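Local coordinates for protein BONZAI 1 (Arabidopsis thaliana, PDB 6KXT) that restrains cell death and defence responses in the plant and binds phospholipids in a calcium-dependent manner, here represented by its second C2 domain, at residues Lys11-Ile16 with Pro66-Val71; Glu15-Cys20 with Phe136-Thr141; Gln72-Lys77 with Lys102-Leu107. All blocks are in the same frame, centred on the assembly; numbering follows the deposited sequence.

Contact 1 (Lys11-Ile16 with Pro66-Val71)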
loop_
_atom_site.group_PDB
_atom_site.type_symbol
_atom_site.label_atom_id
_atom_site.label_comp_id
_atom_site.label_asym_id
_atom_site.label_seq_id
_atom_site.Cartn_x
_atom_site.Cartn_y
_atom_site.Cartn_z
ATOM N N LYS A 11 5.284 -20.002 3.874
ATOM C CA LYS A 11 3.970 -20.126 4.561
ATOM C C LYS A 11 3.621 -18.836 5.319
ATOM O O LYS A 11 2.581 -18.812 5.921
ATOM C CB LYS A 11 4.008 -21.305 5.539
ATOM C CG LYS A 11 4.181 -22.674 4.896
ATOM C CD LYS A 11 4.510 -23.733 5.967
ATOM C CE LYS A 11 3.315 -24.252 6.716
ATOM N NZ LYS A 11 3.756 -25.131 7.833
ATOM N N ILE A 12 4.510 -17.853 5.399
ATOM C CA ILE A 12 4.217 -16.678 6.259
ATOM C C ILE A 12 3.067 -15.840 5.666
ATOM O O ILE A 12 3.088 -15.470 4.477
ATOM C CB ILE A 12 5.466 -15.829 6.526
ATOM C CG1 ILE A 12 6.439 -16.567 7.441
ATOM C CG2 ILE A 12 5.039 -14.488 7.113
ATOM C CD1 ILE A 12 7.774 -15.887 7.595
ATOM N N SER A 13 2.080 -15.574 6.526
ATOM C CA SER A 13 0.966 -14.640 6.250
ATOM C C SER A 13 1.267 -13.363 7.027
ATOM O O SER A 13 1.541 -13.423 8.230
ATOM C CB SER A 13 -0.350 -15.202 6.647
ATOM O OG SER A 13 -1.411 -14.308 6.425
ATOM N N THR A 14 1.259 -12.216 6.326
ATOM C CA THR A 14 1.572 -10.919 6.943
ATOM C C THR A 14 0.272 -10.120 7.120
ATOM O O THR A 14 -0.428 -9.874 6.108
ATOM C CB THR A 14 2.611 -10.168 6.113
ATOM O OG1 THR A 14 3.759 -11.004 5.964
ATOM C CG2 THR A 14 3.033 -8.881 6.775
ATOM N N GLU A 15 -0.007 -9.698 8.336
ATOM C CA GLU A 15 -1.158 -8.826 8.638
ATOM C C GLU A 15 -0.618 -7.399 8.767
ATOM O O GLU A 15 0.303 -7.150 9.580
ATOM C CB GLU A 15 -1.796 -9.309 9.938
ATOM C CG GLU A 15 -2.949 -8.408 10.335
ATOM C CD GLU A 15 -3.674 -8.831 11.600
ATOM O OE1 GLU A 15 -3.345 -9.907 12.130
ATOM O OE2 GLU A 15 -4.567 -8.103 12.025
ATOM N N ILE A 16 -1.206 -6.456 8.044
ATOM C CA ILE A 16 -0.725 -5.057 7.989
ATOM C C ILE A 16 -1.877 -4.103 8.185
ATOM O O ILE A 16 -2.925 -4.237 7.524
ATOM C CB ILE A 16 -0.005 -4.738 6.657
ATOM C CG1 ILE A 16 1.078 -5.781 6.360
ATOM C CG2 ILE A 16 0.532 -3.297 6.724
ATOM C CD1 ILE A 16 1.950 -5.476 5.149
ATOM N N PRO A 66 -7.182 -4.304 8.941
ATOM C CA PRO A 66 -6.032 -5.057 8.502
ATOM C C PRO A 66 -6.240 -5.732 7.152
ATOM O O PRO A 66 -7.336 -6.176 6.786
ATOM C CB PRO A 66 -5.805 -6.145 9.562
ATOM C CG PRO A 66 -6.729 -5.780 10.715
ATOM C CD PRO A 66 -7.675 -4.690 10.283
ATOM N N VAL A 67 -5.150 -5.757 6.379
ATOM C CA VAL A 67 -5.036 -6.594 5.179
ATOM C C VAL A 67 -4.085 -7.757 5.455
ATOM O O VAL A 67 -3.197 -7.641 6.295
ATOM C CB VAL A 67 -4.636 -5.796 3.940
ATOM C CG1 VAL A 67 -5.608 -4.639 3.672
ATOM C CG2 VAL A 67 -3.227 -5.290 3.990
ATOM N N PHE A 68 -4.283 -8.866 4.765
ATOM C CA PHE A 68 -3.468 -10.086 4.928
ATOM C C PHE A 68 -2.822 -10.399 3.598
ATOM O O PHE A 68 -3.514 -10.478 2.579
ATOM C CB PHE A 68 -4.357 -11.261 5.339
ATOM C CG PHE A 68 -4.988 -11.021 6.673
ATOM C CD1 PHE A 68 -6.180 -10.315 6.771
ATOM C CD2 PHE A 68 -4.333 -11.378 7.832
ATOM C CE1 PHE A 68 -6.705 -9.967 8.002
ATOM C CE2 PHE A 68 -4.896 -11.089 9.064
ATOM C CZ PHE A 68 -6.078 -10.405 9.145
ATOM N N LEU A 69 -1.513 -10.485 3.579
ATOM C CA LEU A 69 -0.758 -10.754 2.342
ATOM C C LEU A 69 0.092 -12.015 2.505
ATOM O O LEU A 69 0.901 -12.115 3.446
ATOM C CB LEU A 69 0.128 -9.549 2.041
ATOM C CG LEU A 69 -0.608 -8.291 1.618
ATOM C CD1 LEU A 69 0.308 -7.077 1.648
ATOM C CD2 LEU A 69 -1.258 -8.471 0.242
ATOM N N SER A 70 -0.071 -12.925 1.583
ATOM C CA SER A 70 0.772 -14.147 1.502
ATOM C C SER A 70 2.012 -13.861 0.670
ATOM O O SER A 70 2.055 -12.914 -0.147
ATOM C CB SER A 70 -0.036 -15.265 0.892
ATOM O OG SER A 70 -0.188 -15.050 -0.509
ATOM N N VAL A 71 2.975 -14.766 0.750
ATOM C CA VAL A 71 4.147 -14.806 -0.134
ATOM C C VAL A 71 3.706 -15.026 -1.586
ATOM O O VAL A 71 4.308 -14.414 -2.449
ATOM C CB VAL A 71 5.143 -15.872 0.359
ATOM C CG1 VAL A 71 6.211 -16.153 -0.682
ATOM C CG2 VAL A 71 5.784 -15.422 1.671
HETATM O O HOH W 1 3.614 -12.842 3.834
HETATM O O HOH W 2 2.613 -17.132 2.477
#
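T14 and L69 face each other as a hydrogen-bonded antiparallel pair, exchanging two nearly straight backbone bonds: T14 N to L69 O at 2.9 Å and L69 N to T14 O at 2.8 Å. I16 and V67 repeat the exchange. Below this ladder I16, V67 and L69 pack against each other in the buried interior, while the T14 hydroxyl, on the same face, reaches a water at the end of the pairing. The I16 and L69 side chains meet obliquely, I16 CD1 4.2 Å from L69 CD1, and I16 CB meets V67 CG2; branched aliphatic residues suit this side because it looks into the domain, where L104 of helix 104-113 covers both I16 and L69. In this chain strand 67-70 lies at the edge of one of the two antiparallel sheets that make up the C2 beta-sandwich, beside strand 13-21.

The face carrying E15 and F68 is the more exposed one, and P66 borders it. E15 has CG anti to its backbone N (chi1 177°) and an extended chain, which lays it alongside the F68 ring, E15 CG 3.5 Å from F68 CE2, its carboxylate plane turned 40° from the ring. E15 OE2 rests 3.4 Å from P66 CB. Toward V71 the strands part, and water takes over from direct bonding: one molecule donates to I12 O and L69 O while accepting from the T14 hydroxyl, and a second links I12 O to V71 N.

Contact 2 (Glu15-Cys20 with Phe136-Thr141)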
loop_
_atom_site.group_PDB
_atom_site.type_symbol
_atom_site.label_atom_id
_atom_site.label_comp_id
_atom_site.label_asym_id
_atom_site.label_seq_id
_atom_site.Cartn_x
_atom_site.Cartn_y
_atom_site.Cartn_z
ATOM N N GLU A 15 -0.007 -9.698 8.336
ATOM C CA GLU A 15 -1.158 -8.826 8.638
ATOM C C GLU A 15 -0.618 -7.399 8.767
ATOM O O GLU A 15 0.303 -7.150 9.580
ATOM C CB GLU A 15 -1.796 -9.309 9.938
ATOM C CG GLU A 15 -2.949 -8.408 10.335
ATOM C CD GLU A 15 -3.674 -8.831 11.600
ATOM O OE1 GLU A 15 -3.345 -9.907 12.130
ATOM O OE2 GLU A 15 -4.567 -8.103 12.025
ATOM N N ILE A 16 -1.206 -6.456 8.044
ATOM C CA ILE A 16 -0.725 -5.057 7.989
ATOM C C ILE A 16 -1.877 -4.103 8.185
ATOM O O ILE A 16 -2.925 -4.237 7.524
ATOM C CB ILE A 16 -0.005 -4.738 6.657
ATOM C CG1 ILE A 16 1.078 -5.781 6.360
ATOM C CG2 ILE A 16 0.532 -3.297 6.724
ATOM C CD1 ILE A 16 1.950 -5.476 5.149
ATOM N N VAL A 17 -1.718 -3.159 9.096
ATOM C CA VAL A 17 -2.648 -2.006 9.247
ATOM C C VAL A 17 -1.904 -0.811 8.650
ATOM O O VAL A 17 -0.834 -0.406 9.170
ATOM C CB VAL A 17 -3.087 -1.753 10.696
ATOM C CG1 VAL A 17 -3.825 -0.417 10.797
ATOM C CG2 VAL A 17 -3.934 -2.901 11.228
ATOM N N PHE A 18 -2.443 -0.239 7.594
ATOM C CA PHE A 18 -1.976 0.978 6.921
ATOM C C PHE A 18 -2.734 2.198 7.404
ATOM O O PHE A 18 -3.928 2.140 7.691
ATOM C CB PHE A 18 -2.180 0.862 5.410
ATOM C CG PHE A 18 -1.313 -0.159 4.721
ATOM C CD1 PHE A 18 0.042 0.097 4.556
ATOM C CD2 PHE A 18 -1.841 -1.306 4.170
ATOM C CE1 PHE A 18 0.843 -0.779 3.828
ATOM C CE2 PHE A 18 -1.037 -2.175 3.437
ATOM C CZ PHE A 18 0.301 -1.916 3.291
ATOM N N ARG A 19 -1.994 3.297 7.487
ATOM C CA ARG A 19 -2.546 4.609 7.872
ATOM C C ARG A 19 -1.977 5.640 6.907
ATOM O O ARG A 19 -0.779 5.523 6.524
ATOM C CB ARG A 19 -2.140 4.926 9.306
ATOM C CG ARG A 19 -2.398 6.363 9.712
ATOM C CD ARG A 19 -2.103 6.485 11.213
ATOM N NE ARG A 19 -0.687 6.381 11.593
ATOM C CZ ARG A 19 0.154 7.396 11.576
ATOM N NH1 ARG A 19 -0.216 8.586 11.125
ATOM N NH2 ARG A 19 1.392 7.230 12.013
ATOM N N CYS A 20 -2.731 6.665 6.542
ATOM C CA CYS A 20 -2.206 7.816 5.813
ATOM C C CYS A 20 -2.360 9.086 6.638
ATOM O O CYS A 20 -3.323 9.172 7.458
ATOM C CB CYS A 20 -2.844 8.032 4.457
ATOM S SG CYS A 20 -2.595 6.628 3.343
ATOM N N PHE A 136 1.971 5.196 6.504
ATOM C CA PHE A 136 2.548 4.594 7.707
ATOM C C PHE A 136 2.074 3.164 7.852
ATOM O O PHE A 136 0.960 2.786 7.383
ATOM C CB PHE A 136 2.189 5.398 8.950
ATOM C CG PHE A 136 2.822 6.757 9.024
ATOM C CD1 PHE A 136 2.257 7.851 8.422
ATOM C CD2 PHE A 136 3.984 6.935 9.786
ATOM C CE1 PHE A 136 2.890 9.099 8.475
ATOM C CE2 PHE A 136 4.584 8.177 9.857
ATOM C CZ PHE A 136 4.041 9.245 9.210
ATOM N N VAL A 137 2.868 2.348 8.544
ATOM C CA VAL A 137 2.583 0.919 8.787
ATOM C C VAL A 137 2.341 0.805 10.300
ATOM O O VAL A 137 3.317 0.811 11.077
ATOM C CB VAL A 137 3.715 0.023 8.279
ATOM C CG1 VAL A 137 3.361 -1.439 8.551
ATOM C CG2 VAL A 137 3.954 0.286 6.811
ATOM N N ASP A 138 1.078 0.858 10.706
ATOM C CA ASP A 138 0.711 0.913 12.149
ATOM C C ASP A 138 0.911 -0.453 12.774
ATOM O O ASP A 138 1.160 -0.554 13.969
ATOM C CB ASP A 138 -0.746 1.328 12.358
ATOM C CG ASP A 138 -0.993 2.823 12.429
ATOM O OD1 ASP A 138 -0.031 3.603 12.198
ATOM O OD2 ASP A 138 -2.167 3.168 12.718
ATOM N N LYS A 139 0.691 -1.520 12.015
ATOM C CA LYS A 139 0.855 -2.899 12.522
ATOM C C LYS A 139 1.442 -3.757 11.410
ATOM O O LYS A 139 1.079 -3.583 10.222
ATOM C CB LYS A 139 -0.479 -3.514 12.924
ATOM C CG LYS A 139 -0.407 -4.955 13.399
ATOM C CD LYS A 139 -1.738 -5.503 13.801
ATOM C CE LYS A 139 -1.623 -6.761 14.645
ATOM N NZ LYS A 139 -2.952 -7.206 15.094
ATOM N N PHE A 140 2.321 -4.683 11.778
ATOM C CA PHE A 140 2.994 -5.607 10.843
ATOM C C PHE A 140 3.238 -6.901 11.638
ATOM O O PHE A 140 4.130 -6.864 12.514
ATOM C CB PHE A 140 4.300 -5.058 10.301
ATOM C CG PHE A 140 4.911 -5.875 9.189
ATOM C CD1 PHE A 140 5.625 -7.034 9.475
ATOM C CD2 PHE A 140 4.829 -5.482 7.862
ATOM C CE1 PHE A 140 6.198 -7.770 8.436
ATOM C CE2 PHE A 140 5.421 -6.222 6.844
ATOM C CZ PHE A 140 6.077 -7.390 7.150
ATOM N N THR A 141 2.472 -7.930 11.362
ATOM C CA THR A 141 2.525 -9.187 12.137
ATOM C C THR A 141 2.594 -10.354 11.170
ATOM O O THR A 141 1.749 -10.477 10.297
ATOM C CB THR A 141 1.338 -9.321 13.094
ATOM O OG1 THR A 141 1.288 -8.171 13.947
ATOM C CG2 THR A 141 1.457 -10.571 13.933
HETATM O O HOH W 3 2.129 4.421 12.858
#
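V17 O is gripped by two backbone N-H groups, D138 N at 2.8 Å and, weakly, K139 N, because D138 and K139 both face V17 in a classic beta bulge. The register shifts by one residue, yet the backbone pairing continues on both sides, from E15 with T141 to R19 with F136.

D138 OD1 takes a hydrogen bond from R19 NE at 2.9 Å, part of a salt bridge that meets the carboxylate oxygen on its syn side and lies close to the guanidinium plane. The same guanidinium lies flat on the F136 ring, planes 16° apart, with R19 NH2 3.3 Å from F136 CG, a cation-pi stack that holds its face while D138 holds its edge. The bend at chi3 (70°) turns the guanidinium so that one face lies on F136 and NE points at D138 OD1; a long chain with a flat charged end suits a partly exposed site flanked by an aromatic and an acid. Were R19 replaced by an alanine, the D138 carboxylate would probably lose its charged mate and F136 the group stacked on it.

V17 packs its CB 3.9 Å from K139 CB, and in the conformer described K139 NZ lies 3.6 Å from E15 OE2, a long and weak salt bridge. The opposite face is apolar: I16 CG2 touches V137 CG1 at 3.8 Å and sits over the centre of the F18 ring, while I16 CD1 lies beside F140. Strands 13-21 and 133-143 are adjacent in the sheet, with L104 and L107 of helix 104-113 packed on I16, and V67 of strand 67-70 against F18.

Contact 3 (Gln72-Lys77 with Lys102-Leu107)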
loop_
_atom_site.group_PDB
_atom_site.type_symbol
_atom_site.label_atom_id
_atom_site.label_comp_id
_atom_site.label_asym_id
_atom_site.label_seq_id
_atom_site.Cartn_x
_atom_site.Cartn_y
_atom_site.Cartn_z
ATOM N N GLN A 72 2.653 -15.794 -1.819
ATOM C CA GLN A 72 2.219 -16.002 -3.222
ATOM C C GLN A 72 1.677 -14.675 -3.795
ATOM O O GLN A 72 1.838 -14.415 -4.992
ATOM C CB GLN A 72 1.226 -17.153 -3.238
ATOM C CG GLN A 72 1.840 -18.494 -2.773
ATOM C CD GLN A 72 2.235 -18.561 -1.298
ATOM O OE1 GLN A 72 1.411 -18.311 -0.382
ATOM N NE2 GLN A 72 3.492 -19.000 -1.082
ATOM N N GLN A 73 1.061 -13.836 -2.979
ATOM C CA GLN A 73 0.506 -12.541 -3.432
ATOM C C GLN A 73 1.641 -11.573 -3.755
ATOM O O GLN A 73 1.399 -10.688 -4.576
ATOM C CB GLN A 73 -0.484 -12.005 -2.399
ATOM C CG GLN A 73 -1.825 -12.730 -2.386
ATOM C CD GLN A 73 -2.673 -12.318 -1.226
ATOM O OE1 GLN A 73 -2.251 -12.367 -0.064
ATOM N NE2 GLN A 73 -3.864 -11.812 -1.522
ATOM N N VAL A 74 2.772 -11.604 -3.049
ATOM C CA VAL A 74 3.808 -10.559 -3.184
ATOM C C VAL A 74 5.046 -11.065 -3.913
ATOM O O VAL A 74 5.869 -10.205 -4.295
ATOM C CB VAL A 74 4.170 -9.937 -1.807
ATOM C CG1 VAL A 74 2.964 -9.298 -1.135
ATOM C CG2 VAL A 74 4.829 -10.937 -0.871
ATOM N N GLY A 75 5.183 -12.388 -4.078
ATOM C CA GLY A 75 6.347 -13.047 -4.703
ATOM C C GLY A 75 7.316 -13.510 -3.643
ATOM O O GLY A 75 7.539 -14.729 -3.492
ATOM N N SER A 76 7.829 -12.576 -2.836
ATOM C CA SER A 76 8.695 -12.912 -1.685
ATOM C C SER A 76 8.702 -11.704 -0.769
ATOM O O SER A 76 8.249 -10.630 -1.226
ATOM C CB SER A 76 10.113 -13.219 -2.117
ATOM O OG SER A 76 10.770 -12.046 -2.566
ATOM N N LYS A 77 9.170 -11.880 0.452
ATOM C CA LYS A 77 9.199 -10.783 1.450
ATOM C C LYS A 77 10.069 -9.624 0.948
ATOM O O LYS A 77 9.756 -8.461 1.219
ATOM C CB LYS A 77 9.700 -11.341 2.774
ATOM C CG LYS A 77 9.622 -10.313 3.890
ATOM C CD LYS A 77 9.916 -10.880 5.260
ATOM C CE LYS A 77 10.031 -9.739 6.240
ATOM N NZ LYS A 77 10.178 -10.188 7.640
ATOM N N LYS A 102 7.359 -0.491 -2.387
ATOM C CA LYS A 102 8.028 -1.015 -1.177
ATOM C C LYS A 102 7.815 -2.520 -1.141
ATOM O O LYS A 102 6.742 -2.982 -1.488
ATOM C CB LYS A 102 7.394 -0.433 0.091
ATOM C CG LYS A 102 7.691 1.029 0.374
ATOM C CD LYS A 102 8.985 1.193 1.136
ATOM C CE LYS A 102 9.609 2.556 0.988
ATOM N NZ LYS A 102 10.196 2.751 -0.354
ATOM N N SER A 103 8.760 -3.270 -0.602
ATOM C CA SER A 103 8.571 -4.696 -0.304
ATOM C C SER A 103 7.956 -4.872 1.070
ATOM O O SER A 103 7.900 -3.921 1.864
ATOM C CB SER A 103 9.873 -5.443 -0.305
ATOM O OG SER A 103 10.728 -4.951 0.727
ATOM N N LEU A 104 7.511 -6.062 1.403
ATOM C CA LEU A 104 7.035 -6.337 2.775
ATOM C C LEU A 104 8.181 -6.070 3.748
ATOM O O LEU A 104 7.909 -5.569 4.871
ATOM C CB LEU A 104 6.505 -7.769 2.884
ATOM C CG LEU A 104 5.193 -8.129 2.191
ATOM C CD1 LEU A 104 4.711 -9.523 2.598
ATOM C CD2 LEU A 104 4.126 -7.096 2.440
ATOM N N SER A 105 9.415 -6.473 3.409
ATOM C CA SER A 105 10.585 -6.240 4.289
ATOM C C SER A 105 10.674 -4.738 4.584
ATOM O O SER A 105 10.947 -4.308 5.737
ATOM C CB SER A 105 11.830 -6.807 3.619
ATOM O OG SER A 105 12.927 -6.572 4.460
ATOM N N ASP A 106 10.499 -3.910 3.579
ATOM C CA ASP A 106 10.550 -2.437 3.725
ATOM C C ASP A 106 9.399 -1.938 4.597
ATOM O O ASP A 106 9.627 -1.107 5.514
ATOM C CB ASP A 106 10.397 -1.776 2.355
ATOM C CG ASP A 106 11.522 -1.966 1.363
ATOM O OD1 ASP A 106 12.649 -2.263 1.789
ATOM O OD2 ASP A 106 11.238 -1.789 0.132
ATOM N N LEU A 107 8.206 -2.463 4.411
ATOM C CA LEU A 107 7.062 -2.039 5.248
ATOM C C LEU A 107 7.341 -2.391 6.706
ATOM O O LEU A 107 6.974 -1.630 7.593
ATOM C CB LEU A 107 5.794 -2.714 4.741
ATOM C CG LEU A 107 5.351 -2.292 3.324
ATOM C CD1 LEU A 107 4.065 -3.014 2.975
ATOM C CD2 LEU A 107 5.195 -0.773 3.169
HETATM O O HOH W 4 7.097 -8.040 -0.666
#
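K77 O accepts a 3.0 Å hydrogen bond from S105 N, joining the loop after the short helix 71-74 to the first turn of helix 104-113 in this C2 domain. The donor is tilted 31° from the carbonyl plane. An N-terminal turn has backbone N-H groups without helical acceptors, and K77 O serves one of them. Beside it, L104 N gives its proton to a water, 2.9 Å away, that also lies 2.9 Å from S76 O. The apolar half of the contact is V74 against L104: V74 CG2 meets L104 CD1 at 3.7 Å, the two side chains crossing at about a right angle. Compact valine and the longer leucine fill this buried place, where L104 also packs on T14 and I16 of strand 13-21, and V74 on V81.

With chi1 at -174° and the rest of the chain extended, the K77 methylenes run across the start of the helix, K77 CG 4.1 Å from L104 CB. The ammonium continues beyond it to salt bridges with E108 and E142, and a sulfate, probably from the crystallisation liquor, lies about 4 Å from the K77 side chain.

Further out, G75, just past helix 71-74, has a positive phi of 96°, which glycine tolerates best, and the chain turns there toward S76 and K77. The start of helix 104-113 is fixed by a capping box. D106 N binds the S103 hydroxyl oxygen, and in return S103 N donates to D106 OD2 at 3.0 Å, approaching from above the carboxylate plane.

Overall arrangement
After helix 5-10, strand 13-21 supplies the first segment of contacts 1 and 2, which share E15 and I16. Contact 1 closes first, shutting a loop of about fifty residues when strand 67-70 returns beside that strand. The chain then runs straight on into helix 71-74, where contact 3 opens, to be completed at the start of helix 104-113; contacts 1 and 3 therefore follow in series. Contact 2 closes last, when strand 133-143 arrives near the C terminus, with contact 3 wholly inside its span. Three strands of one sheet are joined in this way, and helix 104-113 lies against them, with F140 and V137 reaching it from the last strand.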